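Local coordinates for uncharacterized protein (Bacteroides eggerthii, PDB 4L3R) that is of unknown function but belongs to the DUF4847 family and probably has a calycin-like fold, at residues B[51-56]-B[106-111]. Residues are numbered along the deposited sequence; the frame is centred on the assembly and turned at random.
Sequences ENFTLN and KLAKVF
Phe-111 N donates to Leu-107 O at 2.9 Å, one turn back in helix 106-116, a bond that marks the four-residue spacing by which Leu-107 and Phe-111 share the helix face turned to segment 51-56, where both side chains meet Phe-53. The aromatic pair is T-shaped: the edge of Phe-53 meets the face of Phe-111, with planes at 82° and centroids 5.5 Å apart. Phe-53 CD1 is the leading atom, 3.9 Å from Phe-111 CG; it stands above the Phe-111 plane, offset toward the rim. With CG anti to the backbone N (chi1 179°), the Phe-111 ring extends to the strand, where its CZ lies 3.6 Å from Thr-54 O, in the ring plane. Leu-107 CD2 makes a CH-pi contact over one Phe-53 face, 27° off the normal, while Phe-53 CE1 comes within 3.6 Å of Ala-108 CA. Replacing Phe-53 by an alanine is likely to open a gap here, leaving Phe-111 without its aromatic partner and Leu-107 CD2 without a ring face to cover. Leu-17 and Leu-47 also touch the buried Phe-53 ring. Phe-53, with positive phi, and Thr-54 both face His-73: a G1 beta bulge starting strand 54-61, against which helix 106-116 packs, in a probably calycin-like antiparallel sheet.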
loop_
_atom_site.group_PDB
_atom_site.type_symbol
_atom_site.label_atom_id
_atom_site.label_comp_id
_atom_site.label_asym_id
_atom_site.label_seq_id
_atom_site.Cartn_x
_atom_site.Cartn_y
_atom_site.Cartn_z
ATOM N N GLU B 51 12.219 5.410 18.692
ATOM C CA GLU B 51 10.973 5.963 18.154
ATOM C C GLU B 51 11.084 7.418 17.665
ATOM O O GLU B 51 10.179 7.851 16.961
ATOM C CB GLU B 51 9.817 5.846 19.182
ATOM C CG GLU B 51 10.000 6.610 20.493
ATOM C CD GLU B 51 10.505 5.802 21.675
ATOM O OE1 GLU B 51 11.348 4.899 21.465
ATOM O OE2 GLU B 51 10.115 6.124 22.821
ATOM N N ASN B 52 12.149 8.172 18.012
ATOM C CA ASN B 52 12.293 9.574 17.579
ATOM C C ASN B 52 12.915 9.703 16.191
ATOM O O ASN B 52 13.770 8.901 15.808
ATOM C CB ASN B 52 13.126 10.373 18.579
ATOM C CG ASN B 52 12.479 10.513 19.934
ATOM O OD1 ASN B 52 11.322 10.166 20.125
ATOM N ND2 ASN B 52 13.204 11.047 20.911
ATOM N N PHE B 53 12.478 10.738 15.446
ATOM C CA PHE B 53 12.925 11.078 14.093
ATOM C C PHE B 53 12.733 9.903 13.125
ATOM O O PHE B 53 13.660 9.506 12.412
ATOM C CB PHE B 53 14.381 11.575 14.090
ATOM C CG PHE B 53 14.619 12.752 15.007
ATOM C CD1 PHE B 53 14.476 14.053 14.544
ATOM C CD2 PHE B 53 15.005 12.558 16.327
ATOM C CE1 PHE B 53 14.668 15.135 15.398
ATOM C CE2 PHE B 53 15.211 13.643 17.177
ATOM C CZ PHE B 53 15.058 14.926 16.704
ATOM N N THR B 54 11.505 9.362 13.100
ATOM C CA THR B 54 11.140 8.256 12.219
ATOM C C THR B 54 10.226 8.762 11.100
ATOM O O THR B 54 9.581 9.807 11.238
ATOM C CB THR B 54 10.477 7.133 12.999
ATOM O OG1 THR B 54 9.283 7.618 13.617
ATOM C CG2 THR B 54 11.399 6.513 14.027
ATOM N N LEU B 55 10.178 8.015 9.999
ATOM C CA LEU B 55 9.359 8.331 8.829
ATOM C C LEU B 55 8.784 7.024 8.289
ATOM O O LEU B 55 9.502 6.028 8.193
ATOM C CB LEU B 55 10.219 9.073 7.785
ATOM C CG LEU B 55 9.631 9.306 6.383
ATOM C CD1 LEU B 55 8.519 10.345 6.422
ATOM C CD2 LEU B 55 10.711 9.790 5.435
ATOM N N ASN B 56 7.480 7.003 8.006
ATOM C CA ASN B 56 6.801 5.808 7.522
ATOM C C ASN B 56 5.916 6.129 6.336
ATOM O O ASN B 56 5.107 7.054 6.401
ATOM C CB ASN B 56 5.936 5.204 8.637
ATOM C CG ASN B 56 6.713 4.477 9.693
ATOM O OD1 ASN B 56 7.034 5.038 10.738
ATOM N ND2 ASN B 56 7.008 3.202 9.469
ATOM N N LYS B 106 15.812 22.108 18.254
ATOM C CA LYS B 106 16.135 22.642 16.925
ATOM C C LYS B 106 16.200 21.559 15.850
ATOM O O LYS B 106 15.775 21.827 14.729
ATOM C CB LYS B 106 17.448 23.433 16.938
ATOM C CG LYS B 106 17.343 24.750 17.707
ATOM C CD LYS B 106 18.648 25.528 17.608
ATOM C CE LYS B 106 18.577 26.881 18.275
ATOM N NZ LYS B 106 19.812 27.670 18.041
ATOM N N LEU B 107 16.723 20.356 16.160
ATOM C CA LEU B 107 16.756 19.273 15.165
ATOM C C LEU B 107 15.333 18.839 14.811
ATOM O O LEU B 107 15.047 18.596 13.638
ATOM C CB LEU B 107 17.568 18.062 15.657
ATOM C CG LEU B 107 17.797 16.935 14.630
ATOM C CD1 LEU B 107 18.591 17.433 13.426
ATOM C CD2 LEU B 107 18.492 15.749 15.274
ATOM N N ALA B 108 14.445 18.765 15.816
ATOM C CA ALA B 108 13.037 18.391 15.614
ATOM C C ALA B 108 12.287 19.450 14.783
ATOM O O ALA B 108 11.475 19.088 13.935
ATOM C CB ALA B 108 12.352 18.189 16.957
ATOM N N LYS B 109 12.583 20.748 15.001
ATOM C CA LYS B 109 11.960 21.828 14.218
ATOM C C LYS B 109 12.372 21.740 12.746
ATOM O O LYS B 109 11.528 21.894 11.860
ATOM C CB LYS B 109 12.349 23.210 14.770
ATOM C CG LYS B 109 11.676 23.599 16.078
ATOM C CD LYS B 109 12.253 24.931 16.579
ATOM C CE LYS B 109 11.608 25.411 17.847
ATOM N NZ LYS B 109 12.159 26.721 18.286
ATOM N N VAL B 110 13.675 21.499 12.495
ATOM C CA VAL B 110 14.231 21.368 11.146
ATOM C C VAL B 110 13.639 20.124 10.446
ATOM O O VAL B 110 13.301 20.188 9.263
ATOM C CB VAL B 110 15.785 21.326 11.203
ATOM C CG1 VAL B 110 16.388 20.829 9.889
ATOM C CG2 VAL B 110 16.342 22.704 11.554
ATOM N N PHE B 111 13.536 19.003 11.169
ATOM C CA PHE B 111 12.987 17.748 10.641
ATOM C C PHE B 111 11.537 17.921 10.161
ATOM O O PHE B 111 11.227 17.568 9.024
ATOM C CB PHE B 111 13.053 16.669 11.736
ATOM C CG PHE B 111 12.498 15.315 11.370
ATOM C CD1 PHE B 111 13.265 14.404 10.664
ATOM C CD2 PHE B 111 11.248 14.915 11.813
ATOM C CE1 PHE B 111 12.783 13.135 10.382
ATOM C CE2 PHE B 111 10.756 13.644 11.517
ATOM C CZ PHE B 111 11.533 12.756 10.810
#